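Local coordinates for protein putative ring-cleaving dioxygenase MhqO (Bacillus subtilis subsp. subtilis, PDB 3OAJ) that is a putative ring-cleaving extradiol dioxygenase that may contribute to the degradation of aromatic compounds, probably using one bound iron(II) ion, at residues H11-V16 with T63-A68; H123-E128 with G214-I219; E21-Y26 with Y47-G52. All coordinates share one frame; numbering follows the deposited sequence.

Contact 1. Residues H11-V16 with T63-A68. With ZN (zinc ion), chain C; SO4 (sulfate ion), chain D.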
loop_
_atom_site.group_PDB
_atom_site.type_symbol
_atom_site.label_atom_id
_atom_site.label_comp_id
_atom_site.label_asym_id
_atom_site.label_seq_id
_atom_site.Cartn_x
_atom_site.Cartn_y
_atom_site.Cartn_z
ATOM N N HIS A 11 4.398 2.929 0.118
ATOM C CA HIS A 11 2.954 2.791 -0.088
ATOM C C HIS A 11 2.713 1.631 -1.040
ATOM O O HIS A 11 3.647 1.119 -1.653
ATOM C CB HIS A 11 2.324 4.080 -0.660
ATOM C CG HIS A 11 2.823 4.467 -2.017
ATOM N ND1 HIS A 11 3.936 5.264 -2.202
ATOM C CD2 HIS A 11 2.337 4.205 -3.257
ATOM C CE1 HIS A 11 4.111 5.477 -3.496
ATOM N NE2 HIS A 11 3.162 4.840 -4.160
ATOM N N ILE A 12 1.458 1.201 -1.114
ATOM C CA ILE A 12 1.004 0.236 -2.087
ATOM C C ILE A 12 -0.182 0.865 -2.807
ATOM O O ILE A 12 -1.004 1.556 -2.219
ATOM C CB ILE A 12 0.578 -1.076 -1.354
ATOM C CG1 ILE A 12 1.816 -1.807 -0.825
ATOM C CG2 ILE A 12 -0.235 -1.997 -2.250
ATOM C CD1 ILE A 12 1.524 -2.863 0.234
ATOM N N THR A 13 -0.286 0.579 -4.100
ATOM C CA THR A 13 -1.299 1.196 -4.937
ATOM C C THR A 13 -2.102 0.125 -5.658
ATOM O O THR A 13 -1.544 -0.802 -6.254
ATOM C CB THR A 13 -0.660 2.179 -5.932
ATOM O OG1 THR A 13 -0.072 3.239 -5.183
ATOM C CG2 THR A 13 -1.686 2.728 -6.970
ATOM N N ALA A 14 -3.420 0.272 -5.567
ATOM C CA ALA A 14 -4.345 -0.696 -6.141
ATOM C C ALA A 14 -5.444 -0.050 -6.970
ATOM O O ALA A 14 -5.846 1.078 -6.714
ATOM C CB ALA A 14 -4.975 -1.523 -5.032
ATOM N N ILE A 15 -5.922 -0.790 -7.968
ATOM C CA ILE A 15 -7.089 -0.378 -8.736
ATOM C C ILE A 15 -8.289 -1.054 -8.086
ATOM O O ILE A 15 -8.259 -2.256 -7.817
ATOM C CB ILE A 15 -6.971 -0.765 -10.232
ATOM C CG1 ILE A 15 -5.776 -0.039 -10.866
ATOM C CG2 ILE A 15 -8.251 -0.409 -10.953
ATOM C CD1 ILE A 15 -5.523 -0.373 -12.346
ATOM N N VAL A 16 -9.321 -0.264 -7.789
ATOM C CA VAL A 16 -10.534 -0.780 -7.133
ATOM C C VAL A 16 -11.799 -0.227 -7.792
ATOM O O VAL A 16 -11.731 0.361 -8.864
ATOM C CB VAL A 16 -10.524 -0.492 -5.603
ATOM C CG1 VAL A 16 -9.388 -1.266 -4.907
ATOM C CG2 VAL A 16 -10.453 1.017 -5.325
ATOM N N THR A 63 -3.071 3.294 -1.329
ATOM C CA THR A 63 -3.575 4.234 -2.323
ATOM C C THR A 63 -4.403 3.525 -3.384
ATOM O O THR A 63 -4.163 2.355 -3.695
ATOM C CB THR A 63 -2.437 5.082 -2.996
ATOM O OG1 THR A 63 -2.232 4.653 -4.345
ATOM C CG2 THR A 63 -1.130 5.015 -2.242
ATOM N N PHE A 64 -5.378 4.254 -3.936
ATOM C CA PHE A 64 -6.371 3.633 -4.818
ATOM C C PHE A 64 -6.700 4.479 -6.021
ATOM O O PHE A 64 -6.821 5.706 -5.921
ATOM C CB PHE A 64 -7.674 3.411 -4.039
ATOM C CG PHE A 64 -7.522 2.503 -2.874
ATOM C CD1 PHE A 64 -7.394 1.119 -3.055
ATOM C CD2 PHE A 64 -7.450 3.040 -1.578
ATOM C CE1 PHE A 64 -7.231 0.278 -1.951
ATOM C CE2 PHE A 64 -7.297 2.219 -0.473
ATOM C CZ PHE A 64 -7.182 0.827 -0.664
ATOM N N PHE A 65 -6.853 3.802 -7.154
ATOM C CA PHE A 65 -7.527 4.366 -8.319
ATOM C C PHE A 65 -8.938 3.751 -8.369
ATOM O O PHE A 65 -9.101 2.628 -8.857
ATOM C CB PHE A 65 -6.738 4.055 -9.594
ATOM C CG PHE A 65 -5.344 4.617 -9.598
ATOM C CD1 PHE A 65 -5.119 5.984 -9.446
ATOM C CD2 PHE A 65 -4.250 3.776 -9.783
ATOM C CE1 PHE A 65 -3.805 6.499 -9.446
ATOM C CE2 PHE A 65 -2.956 4.279 -9.803
ATOM C CZ PHE A 65 -2.731 5.631 -9.634
ATOM N N PRO A 66 -9.941 4.454 -7.814
ATOM C CA PRO A 66 -11.279 3.879 -7.803
ATOM C C PRO A 66 -12.018 4.168 -9.106
ATOM O O PRO A 66 -12.390 5.317 -9.379
ATOM C CB PRO A 66 -11.961 4.567 -6.606
ATOM C CG PRO A 66 -11.144 5.766 -6.289
ATOM C CD PRO A 66 -9.855 5.703 -7.032
ATOM N N TRP A 67 -12.221 3.145 -9.922
ATOM C CA TRP A 67 -13.127 3.327 -11.051
ATOM C C TRP A 67 -14.296 2.340 -11.077
ATOM O O TRP A 67 -14.126 1.148 -11.344
ATOM C CB TRP A 67 -12.401 3.474 -12.397
ATOM C CG TRP A 67 -11.331 2.467 -12.744
ATOM C CD1 TRP A 67 -11.472 1.108 -12.848
ATOM C CD2 TRP A 67 -9.975 2.757 -13.119
ATOM N NE1 TRP A 67 -10.281 0.536 -13.236
ATOM C CE2 TRP A 67 -9.347 1.524 -13.411
ATOM C CE3 TRP A 67 -9.227 3.939 -13.225
ATOM C CZ2 TRP A 67 -8.000 1.440 -13.799
ATOM C CZ3 TRP A 67 -7.882 3.853 -13.608
ATOM C CH2 TRP A 67 -7.287 2.609 -13.889
ATOM N N ALA A 68 -15.476 2.876 -10.769
ATOM C CA ALA A 68 -16.708 2.102 -10.644
ATOM C C ALA A 68 -17.050 1.389 -11.945
ATOM O O ALA A 68 -16.856 1.936 -13.035
ATOM C CB ALA A 68 -17.859 3.009 -10.207
HETATM ZN ZN ZN C . 3.312 4.499 -6.225
HETATM S S SO4 D . 1.887 6.185 -7.371
HETATM O O1 SO4 D . 2.145 5.666 -8.713
HETATM O O2 SO4 D . 1.056 7.372 -7.376
HETATM O O3 SO4 D . 1.282 5.170 -6.507
HETATM O O4 SO4 D . 3.182 6.600 -6.821
#
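Thr63 bridges Ile12 and Ala14 through its backbone: its N donates to Ile12 O at 2.8 Å, and its O accepts from Ala14 N. Phe65 repeats the pattern two residues on, its N giving to Ala14 O at 2.9 Å and its O receiving Val16 N. Past the end of strand 63-66, Trp67 N still reaches Val16 O at 3.0 Å, which brings to five the backbone hydrogen bonds between the parallel segments 11-16 and 63-68.

On the face carrying Thr13 and Thr63, the two hydroxyls lie 2.7 Å apart, OG1 to OG1. Thr13 OG1 donates to sulfate O3 at 2.7 Å, and Thr63 OG1 is also hydrogen-bonded to His48. With its OG1 beside the backbone N (chi1 -64°), Thr13 meets the anion while its CG2 slants against Phe65. The sulfate, probably from the crystallisation liquor, chelates the zinc ion through O3 and O4; His11 NE2 binds the metal at 2.1 Å, and His218 and Glu266 complete its protein ligands. Farther along, Ile15 CG2 lies 3.2 Å from Trp67 NE1, a close approach to the indole. The other face is apolar: Val16 CG1 packs 3.6 Å from Phe64 CD1.

Within the mixed sheet, strand 215-223 flanks strand 9-16 and strand 47-52 flanks strand 61-66, while helix 19-29 packs against the face bearing Val16 and Phe64.

Contact 2. Residues H123-E128 with G214-I219. With ZN (zinc ion), chain C.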
loop_
_atom_site.group_PDB
_atom_site.type_symbol
_atom_site.label_atom_id
_atom_site.label_comp_id
_atom_site.label_asym_id
_atom_site.label_seq_id
_atom_site.Cartn_x
_atom_site.Cartn_y
_atom_site.Cartn_z
ATOM N N HIS A 123 -13.671 -5.104 -3.073
ATOM C CA HIS A 123 -13.369 -5.219 -4.492
ATOM C C HIS A 123 -12.420 -6.379 -4.811
ATOM O O HIS A 123 -11.962 -6.521 -5.936
ATOM C CB HIS A 123 -12.888 -3.861 -5.011
ATOM C CG HIS A 123 -13.876 -2.760 -4.758
ATOM N ND1 HIS A 123 -13.539 -1.570 -4.150
ATOM C CD2 HIS A 123 -15.209 -2.698 -4.995
ATOM C CE1 HIS A 123 -14.619 -0.812 -4.046
ATOM N NE2 HIS A 123 -15.643 -1.471 -4.560
ATOM N N GLY A 124 -12.172 -7.224 -3.808
ATOM C CA GLY A 124 -11.424 -8.460 -3.994
ATOM C C GLY A 124 -9.960 -8.454 -3.595
ATOM O O GLY A 124 -9.298 -9.483 -3.719
ATOM N N LEU A 125 -9.422 -7.329 -3.119
ATOM C CA LEU A 125 -8.015 -7.365 -2.698
ATOM C C LEU A 125 -7.866 -8.252 -1.467
ATOM O O LEU A 125 -8.744 -8.249 -0.599
ATOM C CB LEU A 125 -7.512 -5.961 -2.373
ATOM C CG LEU A 125 -7.471 -4.912 -3.492
ATOM C CD1 LEU A 125 -7.146 -3.511 -2.944
ATOM C CD2 LEU A 125 -6.464 -5.334 -4.554
ATOM N N HIS A 126 -6.762 -9.000 -1.398
ATOM C CA HIS A 126 -6.491 -9.835 -0.225
ATOM C C HIS A 126 -5.755 -9.050 0.848
ATOM O O HIS A 126 -4.676 -8.477 0.581
ATOM C CB HIS A 126 -5.623 -11.058 -0.556
ATOM C CG HIS A 126 -6.180 -11.981 -1.603
ATOM N ND1 HIS A 126 -7.516 -12.323 -1.677
ATOM C CD2 HIS A 126 -5.555 -12.693 -2.572
ATOM C CE1 HIS A 126 -7.694 -13.183 -2.665
ATOM N NE2 HIS A 126 -6.518 -13.428 -3.221
ATOM N N LEU A 127 -6.311 -9.039 2.059
ATOM C CA LEU A 127 -5.736 -8.314 3.187
ATOM C C LEU A 127 -5.502 -9.273 4.345
ATOM O O LEU A 127 -6.138 -10.341 4.427
ATOM C CB LEU A 127 -6.701 -7.212 3.642
ATOM C CG LEU A 127 -6.784 -5.902 2.847
ATOM C CD1 LEU A 127 -7.240 -6.097 1.409
ATOM C CD2 LEU A 127 -7.690 -4.907 3.593
ATOM N N GLU A 128 -4.645 -8.871 5.278
ATOM C CA GLU A 128 -4.495 -9.632 6.508
ATOM C C GLU A 128 -4.124 -8.689 7.629
ATOM O O GLU A 128 -3.566 -7.611 7.378
ATOM C CB GLU A 128 -3.471 -10.774 6.369
ATOM C CG GLU A 128 -2.067 -10.294 6.091
ATOM C CD GLU A 128 -1.035 -11.382 5.849
ATOM O OE1 GLU A 128 -1.372 -12.581 5.638
ATOM O OE2 GLU A 128 0.155 -10.996 5.838
ATOM N N GLY A 214 -9.405 -4.823 -8.421
ATOM C CA GLY A 214 -9.254 -5.922 -7.491
ATOM C C GLY A 214 -7.874 -6.550 -7.526
ATOM O O GLY A 214 -7.699 -7.680 -7.106
ATOM N N THR A 215 -6.894 -5.817 -8.040
ATOM C CA THR A 215 -5.502 -6.256 -7.985
ATOM C C THR A 215 -4.619 -5.112 -7.519
ATOM O O THR A 215 -4.965 -3.938 -7.687
ATOM C CB THR A 215 -4.968 -6.814 -9.337
ATOM O OG1 THR A 215 -4.837 -5.762 -10.303
ATOM C CG2 THR A 215 -5.863 -7.940 -9.875
ATOM N N VAL A 216 -3.486 -5.463 -6.914
ATOM C CA VAL A 216 -2.486 -4.469 -6.545
ATOM C C VAL A 216 -1.694 -4.106 -7.792
ATOM O O VAL A 216 -1.185 -4.988 -8.484
ATOM C CB VAL A 216 -1.544 -4.990 -5.444
ATOM C CG1 VAL A 216 -0.439 -3.974 -5.166
ATOM C CG2 VAL A 216 -2.355 -5.307 -4.183
ATOM N N HIS A 217 -1.578 -2.805 -8.057
ATOM C CA HIS A 217 -0.898 -2.296 -9.260
ATOM C C HIS A 217 0.621 -2.292 -9.085
ATOM O O HIS A 217 1.366 -2.698 -9.981
ATOM C CB HIS A 217 -1.394 -0.888 -9.612
ATOM C CG HIS A 217 -0.822 -0.359 -10.891
ATOM N ND1 HIS A 217 -1.466 -0.484 -12.102
ATOM C CD2 HIS A 217 0.349 0.272 -11.150
ATOM C CE1 HIS A 217 -0.722 0.060 -13.053
ATOM N NE2 HIS A 217 0.385 0.522 -12.502
ATOM N N HIS A 218 1.080 -1.807 -7.928
ATOM C CA HIS A 218 2.509 -1.792 -7.635
ATOM C C HIS A 218 2.793 -1.597 -6.159
ATOM O O HIS A 218 1.894 -1.228 -5.376
ATOM C CB HIS A 218 3.228 -0.730 -8.476
ATOM C CG HIS A 218 2.807 0.682 -8.188
ATOM N ND1 HIS A 218 1.814 1.315 -8.908
ATOM C CD2 HIS A 218 3.274 1.600 -7.307
ATOM C CE1 HIS A 218 1.688 2.560 -8.483
ATOM N NE2 HIS A 218 2.549 2.755 -7.501
ATOM N N ILE A 219 4.044 -1.866 -5.782
ATOM C CA ILE A 219 4.499 -1.652 -4.427
ATOM C C ILE A 219 5.678 -0.685 -4.420
ATOM O O ILE A 219 6.627 -0.857 -5.184
ATOM C CB ILE A 219 4.822 -3.015 -3.729
ATOM C CG1 ILE A 219 5.301 -2.796 -2.283
ATOM C CG2 ILE A 219 5.821 -3.864 -4.538
ATOM C CD1 ILE A 219 5.140 -4.028 -1.378
HETATM ZN ZN ZN C . 3.312 4.499 -6.225
HETATM O O HOH W 1 -9.568 -9.720 -7.182
#
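Leu125 drives one methyl, CD2, against the backbone at the start of strand 215-223. That methyl lies 3.5 Å from Gly214 C and equally near Thr215 C, then meets Val216 CG2 at 4.1 Å, so one branch spans three consecutive residues. With CD1 continuing the chain away from CA (chi2 171°), CD2 is the branch turned onto the Gly214-Thr215 backbone. Beside it, the carbonyl O of His123 comes within 3.2 Å of Gly214 CA. Both Gly214 and Gly124 have positive phi angles suited to glycine. No direct hydrogen bond joins the two segments; a water lies 2.8 Å from Gly214 O, within hydrogen-bonding distance, and a longer, weak 3.5 Å from Gly124 O.

The next shell holds these pieces in place. Asp121 OD1 accepts hydrogen bonds from the backbone N of both His123 and Leu125, pinning the turn. Across the contact, Thr215 OG1 bonds to Gly212 O. Strand 9-16 also lies against both segments, with Ala14 touching Leu125 and Ile12 touching Val216.

Further along, His217 and His218 form a classic beta bulge opposite Thr13. From this bulge His218 NE2 binds the zinc ion at 2.3 Å; His11 and Glu266 are the other protein ligands. The two segments belong to successive VOC modules, and their meeting brings a turn of the first against the strand of the second that supplies a metal ligand. Paired modules of this kind are a feature of the VOC superfamily, and the facial triad of two histidines and one carboxylate is that of the extradiol dioxygenases. In this protein the site is predicted to hold iron(II); zinc occupies it in the crystal.

Contact 3. Residues E21-Y26 with Y47-G52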
loop_
_atom_site.group_PDB
_atom_site.type_symbol
_atom_site.label_atom_id
_atom_site.label_comp_id
_atom_site.label_asym_id
_atom_site.label_seq_id
_atom_site.Cartn_x
_atom_site.Cartn_y
_atom_site.Cartn_z
ATOM N N GLU A 21 -17.627 3.025 -1.893
ATOM C CA GLU A 21 -17.433 1.671 -1.368
ATOM C C GLU A 21 -16.017 1.484 -0.817
ATOM O O GLU A 21 -15.821 0.954 0.287
ATOM C CB GLU A 21 -17.718 0.644 -2.466
ATOM C CG GLU A 21 -19.162 0.616 -2.911
ATOM C CD GLU A 21 -19.398 -0.305 -4.101
ATOM O OE1 GLU A 21 -18.473 -1.070 -4.479
ATOM O OE2 GLU A 21 -20.530 -0.265 -4.645
ATOM N N ASN A 22 -15.035 1.953 -1.579
ATOM C CA ASN A 22 -13.637 1.938 -1.156
ATOM C C ASN A 22 -13.473 2.680 0.169
ATOM O O ASN A 22 -12.917 2.149 1.131
ATOM C CB ASN A 22 -12.799 2.578 -2.270
ATOM C CG ASN A 22 -11.324 2.704 -1.925
ATOM O OD1 ASN A 22 -10.780 3.805 -1.928
ATOM N ND2 ASN A 22 -10.668 1.587 -1.672
ATOM N N THR A 23 -14.012 3.891 0.245
ATOM C CA THR A 23 -13.870 4.700 1.444
ATOM C C THR A 23 -14.603 4.094 2.644
ATOM O O THR A 23 -14.082 4.116 3.775
ATOM C CB THR A 23 -14.344 6.161 1.167
ATOM O OG1 THR A 23 -13.539 6.715 0.118
ATOM C CG2 THR A 23 -14.250 7.031 2.413
ATOM N N ASP A 24 -15.824 3.597 2.421
ATOM C CA ASP A 24 -16.567 2.965 3.511
ATOM C C ASP A 24 -15.773 1.801 4.095
ATOM O O ASP A 24 -15.852 1.556 5.297
ATOM C CB ASP A 24 -17.943 2.484 3.041
ATOM C CG ASP A 24 -18.943 3.614 2.852
ATOM O OD1 ASP A 24 -18.705 4.745 3.335
ATOM O OD2 ASP A 24 -19.976 3.340 2.215
ATOM N N PHE A 25 -14.985 1.106 3.276
ATOM C CA PHE A 25 -14.185 0.025 3.830
ATOM C C PHE A 25 -12.930 0.535 4.560
ATOM O O PHE A 25 -12.727 0.242 5.751
ATOM C CB PHE A 25 -13.805 -1.014 2.773
ATOM C CG PHE A 25 -13.293 -2.298 3.375
ATOM C CD1 PHE A 25 -14.182 -3.227 3.906
ATOM C CD2 PHE A 25 -11.919 -2.578 3.415
ATOM C CE1 PHE A 25 -13.725 -4.390 4.480
ATOM C CE2 PHE A 25 -11.458 -3.761 3.991
ATOM C CZ PHE A 25 -12.363 -4.666 4.507
ATOM N N TYR A 26 -12.106 1.317 3.860
ATOM C CA TYR A 26 -10.806 1.719 4.404
ATOM C C TYR A 26 -10.899 2.726 5.540
ATOM O O TYR A 26 -10.165 2.602 6.521
ATOM C CB TYR A 26 -9.813 2.103 3.282
ATOM C CG TYR A 26 -9.386 0.849 2.554
ATOM C CD1 TYR A 26 -8.263 0.121 2.971
ATOM C CD2 TYR A 26 -10.123 0.357 1.469
ATOM C CE1 TYR A 26 -7.901 -1.044 2.365
ATOM C CE2 TYR A 26 -9.764 -0.829 0.846
ATOM C CZ TYR A 26 -8.638 -1.517 1.295
ATOM O OH TYR A 26 -8.252 -2.676 0.688
ATOM N N TYR A 47 -10.102 9.560 -9.698
ATOM C CA TYR A 47 -9.554 9.833 -8.374
ATOM C C TYR A 47 -8.263 9.072 -8.142
ATOM O O TYR A 47 -8.069 7.971 -8.644
ATOM C CB TYR A 47 -10.507 9.356 -7.284
ATOM C CG TYR A 47 -11.660 10.267 -6.941
ATOM C CD1 TYR A 47 -11.447 11.522 -6.365
ATOM C CD2 TYR A 47 -12.976 9.838 -7.127
ATOM C CE1 TYR A 47 -12.524 12.342 -6.014
ATOM C CE2 TYR A 47 -14.055 10.645 -6.787
ATOM C CZ TYR A 47 -13.824 11.888 -6.220
ATOM O OH TYR A 47 -14.882 12.700 -5.882
ATOM N N HIS A 48 -7.419 9.662 -7.314
ATOM C CA HIS A 48 -6.373 8.931 -6.645
ATOM C C HIS A 48 -6.539 9.261 -5.177
ATOM O O HIS A 48 -6.362 10.414 -4.791
ATOM C CB HIS A 48 -4.989 9.369 -7.137
ATOM C CG HIS A 48 -3.878 8.460 -6.702
ATOM N ND1 HIS A 48 -2.547 8.750 -6.921
ATOM C CD2 HIS A 48 -3.900 7.282 -6.029
ATOM C CE1 HIS A 48 -1.802 7.771 -6.433
ATOM N NE2 HIS A 48 -2.597 6.868 -5.891
ATOM N N LEU A 49 -6.886 8.248 -4.377
ATOM C CA LEU A 49 -7.138 8.423 -2.945
ATOM C C LEU A 49 -6.004 7.791 -2.152
ATOM O O LEU A 49 -5.566 6.679 -2.448
ATOM C CB LEU A 49 -8.466 7.771 -2.532
ATOM C CG LEU A 49 -9.714 8.185 -3.318
ATOM C CD1 LEU A 49 -10.919 7.467 -2.709
ATOM C CD2 LEU A 49 -9.905 9.704 -3.306
ATOM N N TYR A 50 -5.550 8.500 -1.123
ATOM C CA TYR A 50 -4.497 8.003 -0.233
ATOM C C TYR A 50 -5.046 7.911 1.186
ATOM O O TYR A 50 -5.570 8.895 1.737
ATOM C CB TYR A 50 -3.310 8.961 -0.218
ATOM C CG TYR A 50 -2.517 9.131 -1.495
ATOM C CD1 TYR A 50 -2.898 10.059 -2.466
ATOM C CD2 TYR A 50 -1.321 8.447 -1.679
ATOM C CE1 TYR A 50 -2.124 10.274 -3.612
ATOM C CE2 TYR A 50 -0.540 8.641 -2.818
ATOM C CZ TYR A 50 -0.954 9.549 -3.787
ATOM O OH TYR A 50 -0.169 9.759 -4.896
ATOM N N PHE A 51 -4.939 6.716 1.759
ATOM C CA PHE A 51 -5.323 6.470 3.153
ATOM C C PHE A 51 -4.081 6.096 3.947
ATOM O O PHE A 51 -3.139 5.495 3.412
ATOM C CB PHE A 51 -6.325 5.306 3.257
ATOM C CG PHE A 51 -7.660 5.568 2.593
ATOM C CD1 PHE A 51 -8.743 6.035 3.335
ATOM C CD2 PHE A 51 -7.848 5.317 1.229
ATOM C CE1 PHE A 51 -9.977 6.264 2.736
ATOM C CE2 PHE A 51 -9.089 5.561 0.615
ATOM C CZ PHE A 51 -10.151 6.024 1.372
ATOM N N GLY A 52 -4.072 6.425 5.231
ATOM C CA GLY A 52 -2.955 6.025 6.070
ATOM C C GLY A 52 -3.256 6.243 7.537
ATOM O O GLY A 52 -4.431 6.333 7.936
#
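Phe51 presents one ring face to Tyr26, whose CB stands 4.0 Å from the ring centroid and only 8° off the normal. This CH-pi contact is made by the methylene alone, because the tyrosine ring turns away from the strand. Its hydroxyl is hydrogen-bonded instead to Asp121, and its ring meets that of Phe64.

Polar atoms approach the same phenyl from other directions. Thr23 OG1 sits at the ring edge, 3.7 Å from Phe51 CZ, and is hydrogen-bonded to Pro19 O one turn earlier in the helix. Asn22 extends from the helix with CG anti to the backbone N (chi1 177°), which carries OD1 to 3.5 Å from Phe51 CE2; the amide and ring planes are 81° apart.

Leu49, two residues earlier on the strand, makes apolar-to-polar van der Waals contacts. Its CD1 lies 3.7 Å from Asn22 OD1 and 3.9 Å from Thr23 OG1, so a single methyl fits against both polar side chains.

No hydrogen bond or salt bridge crosses between segments 21-26 and 47-52, which run almost parallel, 6° apart in direction. Asn22 OD1 is buried without a hydrogen-bonding partner in the model, a probable energetic cost. Cohesion therefore rests on van der Waals packing and the CH-pi contact, with the threonine hydroxyl satisfied by its own helix.

In the fold
Strand 9-16 ties contact 1 to contact 2: Thr13 O lies 2.7 Å from His217 N and Ile15 O lies 2.9 Å from Gly214 N, both probable hydrogen bonds, and the two centres are about 8 Å apart. Each contact supplies one histidine to the zinc site. Contact 3 backs contact 1 from within the intervening chain, with Phe64 N 2.9 Å from Leu49 O in the shared sheet. His48 NE2 lies 2.7 Å from Thr63 OG1, a probable hydrogen bond beside Thr13, which binds the metal-bound sulfate. Contacts 2 and 3, about 13 Å apart between centres, meet where His123 NE2 approaches Glu21 OE1 at 2.9 Å, a probable hydrogen bond.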